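Local coordinates for protein uncharacterized aldehyde dehydrogenase AldY (Bacillus subtilis, PDB 4DNG) that probably oxidises aldehydes to carboxylates with NAD+ as the electron acceptor, and may help protect the cell against stress from ethanol and related compounds, at residues A[293-298]-A[387-392]; A[258-263]-A[288-293]. All coordinates share one frame; numbering follows the deposited sequence.

Contact 1: A[293-298]-A[387-392]; sequences IIVHQD and ATIIKA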
loop_
_atom_site.group_PDB
_atom_site.type_symbol
_atom_site.label_atom_id
_atom_site.label_comp_id
_atom_site.label_asym_id
_atom_site.label_seq_id
_atom_site.Cartn_x
_atom_site.Cartn_y
_atom_site.Cartn_z
ATOM N N ILE A 293 -18.689 -24.332 4.092
ATOM C CA ILE A 293 -18.242 -25.439 3.284
ATOM C C ILE A 293 -19.301 -25.614 2.210
ATOM O O ILE A 293 -20.487 -25.787 2.502
ATOM C CB ILE A 293 -18.071 -26.730 4.121
ATOM C CG1 ILE A 293 -16.970 -26.548 5.173
ATOM C CG2 ILE A 293 -17.740 -27.917 3.228
ATOM C CD1 ILE A 293 -17.022 -27.544 6.319
ATOM N N ILE A 294 -18.851 -25.530 0.965
ATOM C CA ILE A 294 -19.729 -25.558 -0.180
ATOM C C ILE A 294 -19.488 -26.880 -0.890
ATOM O O ILE A 294 -18.352 -27.208 -1.240
ATOM C CB ILE A 294 -19.434 -24.371 -1.114
ATOM C CG1 ILE A 294 -19.433 -23.061 -0.308
ATOM C CG2 ILE A 294 -20.430 -24.335 -2.261
ATOM C CD1 ILE A 294 -18.565 -21.967 -0.886
ATOM N N VAL A 295 -20.558 -27.645 -1.069
ATOM C CA VAL A 295 -20.453 -28.982 -1.604
ATOM C C VAL A 295 -21.483 -29.199 -2.711
ATOM O O VAL A 295 -22.691 -29.018 -2.489
ATOM C CB VAL A 295 -20.630 -30.040 -0.500
ATOM C CG1 VAL A 295 -20.461 -31.438 -1.072
ATOM C CG2 VAL A 295 -19.627 -29.815 0.621
ATOM N N HIS A 296 -20.982 -29.579 -3.891
ATOM C CA HIS A 296 -21.801 -29.957 -5.060
ATOM C C HIS A 296 -22.856 -30.965 -4.710
ATOM O O HIS A 296 -22.653 -31.791 -3.807
ATOM C CB HIS A 296 -20.912 -30.522 -6.172
ATOM C CG HIS A 296 -21.625 -30.711 -7.490
ATOM N ND1 HIS A 296 -22.272 -31.854 -7.812
ATOM C CD2 HIS A 296 -21.774 -29.855 -8.582
ATOM C CE1 HIS A 296 -22.807 -31.734 -9.041
ATOM N NE2 HIS A 296 -22.502 -30.511 -9.510
ATOM N N GLN A 297 -23.973 -30.918 -5.445
ATOM C CA GLN A 297 -25.166 -31.737 -5.156
ATOM C C GLN A 297 -24.998 -33.270 -5.153
ATOM O O GLN A 297 -25.450 -33.927 -4.215
ATOM C CB GLN A 297 -26.356 -31.315 -6.040
ATOM C CG GLN A 297 -26.151 -31.471 -7.547
ATOM C CD GLN A 297 -27.417 -31.219 -8.356
ATOM O OE1 GLN A 297 -28.100 -30.206 -8.184
ATOM N NE2 GLN A 297 -27.727 -32.140 -9.257
ATOM N N ASP A 298 -24.363 -33.837 -6.184
ATOM C CA ASP A 298 -24.294 -35.307 -6.341
ATOM C C ASP A 298 -23.422 -35.992 -5.276
ATOM O O ASP A 298 -23.358 -37.218 -5.228
ATOM C CB ASP A 298 -23.802 -35.732 -7.747
ATOM C CG ASP A 298 -24.582 -35.080 -8.889
ATOM O OD1 ASP A 298 -25.817 -34.905 -8.773
ATOM O OD2 ASP A 298 -23.945 -34.751 -9.919
ATOM N N ALA A 387 -19.560 -25.246 11.973
ATOM C CA ALA A 387 -19.426 -25.478 10.536
ATOM C C ALA A 387 -20.771 -25.260 9.863
ATOM O O ALA A 387 -21.818 -25.507 10.465
ATOM C CB ALA A 387 -18.908 -26.886 10.251
ATOM N N THR A 388 -20.725 -24.779 8.624
ATOM C CA THR A 388 -21.924 -24.526 7.834
ATOM C C THR A 388 -21.741 -25.133 6.430
ATOM O O THR A 388 -20.780 -24.818 5.716
ATOM C CB THR A 388 -22.245 -23.014 7.758
ATOM O OG1 THR A 388 -22.273 -22.453 9.076
ATOM C CG2 THR A 388 -23.585 -22.774 7.090
ATOM N N ILE A 389 -22.658 -26.017 6.054
ATOM C CA ILE A 389 -22.557 -26.719 4.783
ATOM C C ILE A 389 -23.625 -26.178 3.855
ATOM O O ILE A 389 -24.806 -26.082 4.225
ATOM C CB ILE A 389 -22.741 -28.242 4.925
ATOM C CG1 ILE A 389 -22.132 -28.776 6.248
ATOM C CG2 ILE A 389 -22.239 -28.956 3.674
ATOM C CD1 ILE A 389 -20.673 -29.197 6.211
ATOM N N ILE A 390 -23.185 -25.824 2.652
ATOM C CA ILE A 390 -24.029 -25.215 1.648
ATOM C C ILE A 390 -24.096 -26.077 0.385
ATOM O O ILE A 390 -23.077 -26.551 -0.115
ATOM C CB ILE A 390 -23.524 -23.797 1.300
ATOM C CG1 ILE A 390 -23.630 -22.906 2.539
ATOM C CG2 ILE A 390 -24.284 -23.208 0.096
ATOM C CD1 ILE A 390 -22.621 -21.781 2.571
ATOM N N LYS A 391 -25.315 -26.257 -0.112
ATOM C CA LYS A 391 -25.590 -27.005 -1.325
ATOM C C LYS A 391 -25.319 -26.145 -2.565
ATOM O O LYS A 391 -25.749 -24.996 -2.631
ATOM C CB LYS A 391 -27.059 -27.452 -1.307
ATOM C CG LYS A 391 -27.469 -28.458 -2.376
ATOM C CD LYS A 391 -26.988 -29.857 -2.025
ATOM C CE LYS A 391 -27.951 -30.944 -2.469
ATOM N NZ LYS A 391 -29.046 -31.151 -1.478
ATOM N N ALA A 392 -24.605 -26.718 -3.537
ATOM C CA ALA A 392 -24.436 -26.126 -4.876
ATOM C C ALA A 392 -24.999 -27.064 -5.957
ATOM O O ALA A 392 -24.766 -28.283 -5.921
ATOM C CB ALA A 392 -22.964 -25.808 -5.148
#

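Contact 2: A[258-263]-A[288-293]; sequences NPFAVL and MIINRI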
loop_
_atom_site.group_PDB
_atom_site.type_symbol
_atom_site.label_atom_id
_atom_site.label_comp_id
_atom_site.label_asym_id
_atom_site.label_seq_id
_atom_site.Cartn_x
_atom_site.Cartn_y
_atom_site.Cartn_z
ATOM N N ASN A 258 -13.373 -17.718 4.672
ATOM C CA ASN A 258 -12.747 -18.631 3.703
ATOM C C ASN A 258 -13.621 -19.792 3.235
ATOM O O ASN A 258 -14.072 -20.619 4.043
ATOM C CB ASN A 258 -11.418 -19.157 4.229
ATOM C CG ASN A 258 -10.484 -18.042 4.634
ATOM O OD1 ASN A 258 -10.597 -16.922 4.141
ATOM N ND2 ASN A 258 -9.561 -18.338 5.533
ATOM N N PRO A 259 -13.867 -19.853 1.921
ATOM C CA PRO A 259 -14.710 -20.912 1.400
ATOM C C PRO A 259 -13.905 -22.186 1.158
ATOM O O PRO A 259 -12.740 -22.140 0.761
ATOM C CB PRO A 259 -15.209 -20.333 0.082
ATOM C CG PRO A 259 -14.079 -19.449 -0.384
ATOM C CD PRO A 259 -13.365 -18.960 0.852
ATOM N N PHE A 260 -14.558 -23.307 1.407
ATOM C CA PHE A 260 -14.056 -24.624 1.118
ATOM C C PHE A 260 -15.045 -25.130 0.082
ATOM O O PHE A 260 -16.223 -25.338 0.393
ATOM C CB PHE A 260 -14.167 -25.447 2.404
ATOM C CG PHE A 260 -13.386 -26.727 2.408
ATOM C CD1 PHE A 260 -12.030 -26.731 2.731
ATOM C CD2 PHE A 260 -14.019 -27.937 2.166
ATOM C CE1 PHE A 260 -11.304 -27.914 2.758
ATOM C CE2 PHE A 260 -13.302 -29.130 2.204
ATOM C CZ PHE A 260 -11.945 -29.116 2.501
ATOM N N ALA A 261 -14.597 -25.268 -1.162
ATOM C CA ALA A 261 -15.474 -25.803 -2.211
ATOM C C ALA A 261 -15.113 -27.235 -2.560
ATOM O O ALA A 261 -13.949 -27.547 -2.783
ATOM C CB ALA A 261 -15.473 -24.925 -3.460
ATOM N N VAL A 262 -16.138 -28.085 -2.620
ATOM C CA VAL A 262 -16.001 -29.520 -2.857
ATOM C C VAL A 262 -16.815 -29.882 -4.096
ATOM O O VAL A 262 -18.046 -30.025 -4.043
ATOM C CB VAL A 262 -16.483 -30.330 -1.627
ATOM C CG1 VAL A 262 -16.554 -31.826 -1.937
ATOM C CG2 VAL A 262 -15.594 -30.064 -0.426
ATOM N N LEU A 263 -16.113 -30.025 -5.215
ATOM C CA LEU A 263 -16.754 -30.125 -6.515
ATOM C C LEU A 263 -17.202 -31.552 -6.812
ATOM O O LEU A 263 -16.807 -32.489 -6.112
ATOM C CB LEU A 263 -15.817 -29.599 -7.612
ATOM C CG LEU A 263 -15.118 -28.236 -7.472
ATOM C CD1 LEU A 263 -14.575 -27.802 -8.829
ATOM C CD2 LEU A 263 -16.025 -27.157 -6.899
ATOM N N MET A 288 -6.731 -19.051 7.399
ATOM C CA MET A 288 -7.044 -20.351 6.802
ATOM C C MET A 288 -8.344 -20.937 7.379
ATOM O O MET A 288 -8.666 -22.114 7.162
ATOM C CB MET A 288 -5.872 -21.331 6.991
ATOM C CG MET A 288 -4.479 -20.700 7.077
ATOM S SD MET A 288 -3.932 -19.759 5.633
ATOM C CE MET A 288 -3.330 -21.054 4.548
ATOM N N ILE A 289 -9.089 -20.090 8.092
ATOM C CA ILE A 289 -10.293 -20.486 8.831
ATOM C C ILE A 289 -11.456 -20.819 7.901
ATOM O O ILE A 289 -11.962 -19.958 7.177
ATOM C CB ILE A 289 -10.735 -19.399 9.844
ATOM C CG1 ILE A 289 -9.577 -19.046 10.799
ATOM C CG2 ILE A 289 -11.995 -19.839 10.601
ATOM C CD1 ILE A 289 -9.492 -17.576 11.159
ATOM N N ILE A 290 -11.877 -22.077 7.946
ATOM C CA ILE A 290 -12.975 -22.546 7.129
ATOM C C ILE A 290 -14.280 -22.190 7.811
ATOM O O ILE A 290 -14.612 -22.730 8.872
ATOM C CB ILE A 290 -12.870 -24.053 6.880
ATOM C CG1 ILE A 290 -11.522 -24.362 6.225
ATOM C CG2 ILE A 290 -14.023 -24.520 6.004
ATOM C CD1 ILE A 290 -10.956 -25.721 6.568
ATOM N N ASN A 291 -15.001 -21.255 7.202
ATOM C CA ASN A 291 -16.223 -20.719 7.794
ATOM C C ASN A 291 -17.430 -21.469 7.284
ATOM O O ASN A 291 -18.255 -21.970 8.055
ATOM C CB ASN A 291 -16.359 -19.223 7.484
ATOM C CG ASN A 291 -15.311 -18.379 8.193
ATOM O OD1 ASN A 291 -15.590 -17.762 9.222
ATOM N ND2 ASN A 291 -14.097 -18.361 7.654
ATOM N N ARG A 292 -17.502 -21.548 5.963
ATOM C CA ARG A 292 -18.558 -22.250 5.293
ATOM C C ARG A 292 -17.978 -23.220 4.259
ATOM O O ARG A 292 -16.924 -22.973 3.648
ATOM C CB ARG A 292 -19.539 -21.255 4.664
ATOM C CG ARG A 292 -19.016 -20.530 3.446
ATOM C CD ARG A 292 -19.702 -19.183 3.230
ATOM N NE ARG A 292 -18.755 -18.237 2.635
ATOM C CZ ARG A 292 -18.517 -18.115 1.333
ATOM N NH1 ARG A 292 -17.611 -17.248 0.914
ATOM N NH2 ARG A 292 -19.181 -18.843 0.448
ATOM N N ILE A 293 -18.689 -24.332 4.092
ATOM C CA ILE A 293 -18.242 -25.439 3.284
ATOM C C ILE A 293 -19.301 -25.614 2.210
ATOM O O ILE A 293 -20.487 -25.787 2.502
ATOM C CB ILE A 293 -18.071 -26.730 4.121
ATOM C CG1 ILE A 293 -16.970 -26.548 5.173
ATOM C CG2 ILE A 293 -17.740 -27.917 3.228
ATOM C CD1 ILE A 293 -17.022 -27.544 6.319
#

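Contact 1: A[293-298]-A[387-392]
Ile293 to His296 and Ile389 to Ala392 pair residue by residue as parallel beta strands whose short axes approach to 4.6 Å and diverge by 31°. The ladder alternates as a parallel pair requires: Ile293 N gives to Thr388 O (2.7 Å), Ile293 O receives Ile390 N, and Val295 N gives to Ile390 O (2.9 Å). The last rung is bent, because Ala392 N reaches Val295 O at 3.2 Å from above the carbonyl plane, with a C=O...N angle of 129°. Beyond it Gln297 N makes a weak, strongly bent bond to Ala392 O where the chain turns into the helix.

Side chains split between two faces. On one, Ile293 and Ile389 run alongside each other in the same direction, their CD1 methyls 4.0 Å apart; CG1 of Ile293 stands beside its own backbone N (chi1 -64°), and CD1 extends from there to its partner. Val295 runs alongside Ile389 too, CG2 to CG2 at 4.1 Å, so Ile389 touches both Ile293 and Val295, two residues apart on the same face. On the opposite face CG2 of Ile294 meets Ala392 CB at 4.1 Å. Lys391, exposed on the Ile389 face, bends so that CE lies against Gln297 CB (3.9 Å); it also makes a cation-pi contact with Tyr300. His296 occupies the N-cap of the following helix, its ND1 accepting a weak bond from Asp298 N, while Ala392 O sits over one ring face, offset toward the rim.

These are buried parallel strands of a mixed sheet, probably in the catalytic domain of the aldehyde dehydrogenase fold, away from the annotated sites. Helix 297-313 covers the Ile293, Val295 and Ile389 face through Tyr300 and Phe303, helix 395-403 covers the Ile294, Ile390 and Ala392 face, and strand 258-262 continues the sheet beside 290-296.

Contact 2: A[258-263]-A[288-293]
Phe260 packs against Ile290 and Ile293 where two parallel strands, 258-262 and 290-293, run with their short axes 5.1 Å apart at closest and 37° between their directions. This is the close part of the contact. Phe260 CB touches Ile290 CG2 at 3.7 Å, and the ring meets Ile293 CG2 through CD2 at 3.9 Å. With CG anti to the backbone N (chi1 -165°), the ring lies alongside Ile293 but crosses Ile290 at a slant. Phe260 N bonds to Arg292 O at 3.3 Å, the donor lying in the carbonyl plane.

On the other face Pro259 CB rests over the guanidinium of Arg292, 3.8 Å above its plane and toward the rim. That group is fixed mainly by Met401 O, which receives NH2, and by Asn257 OD1, which receives NE.

Toward the start of the strands the pairing loosens: Asn291 N reaches Asn258 O only weakly, at 3.4 Å. Asn258 is nevertheless well buried here, CB lying 3.1 Å from Ile289 O. Past it the chain runs out to the exposed Met288, whose side chain is about 6 Å from that of Glu253, a predicted active-site residue, which places the loose end near the predicted active site; Cys287, also predicted to be catalytic, directly precedes Met288 but is not modelled.

Strand 410-414 flanks 258-262 on its other edge, with Phe414 meeting the Phe260 ring; helix 395-403 covers Pro259, and helix 297-313 packs on Ile293.

How the contacts relate
Read from the N terminus, contact 2 comes first: it closes the span from strand 258-262 through helix 268-281 to strand 290-296, a beta-alpha-beta crossover between adjacent parallel strands, part of whose return, residues 284-287, is not modelled. Contact 1 then opens from the same strand and closes the longer excursion through helices 297-313 and 332-347 and strand 362-369 before 386-392 returns. The two follow in series, sharing Ile293, rather than enclosing or crossing one another. Because it pairs with both, strand 290-296 lies between 258-262 and 386-392. Ile294 N, 2.7 Å from Phe260 O, and Ile294 O, 2.8 Å from Val262 N, make probable hydrogen bonds that help join the three strands into one continuous sheet.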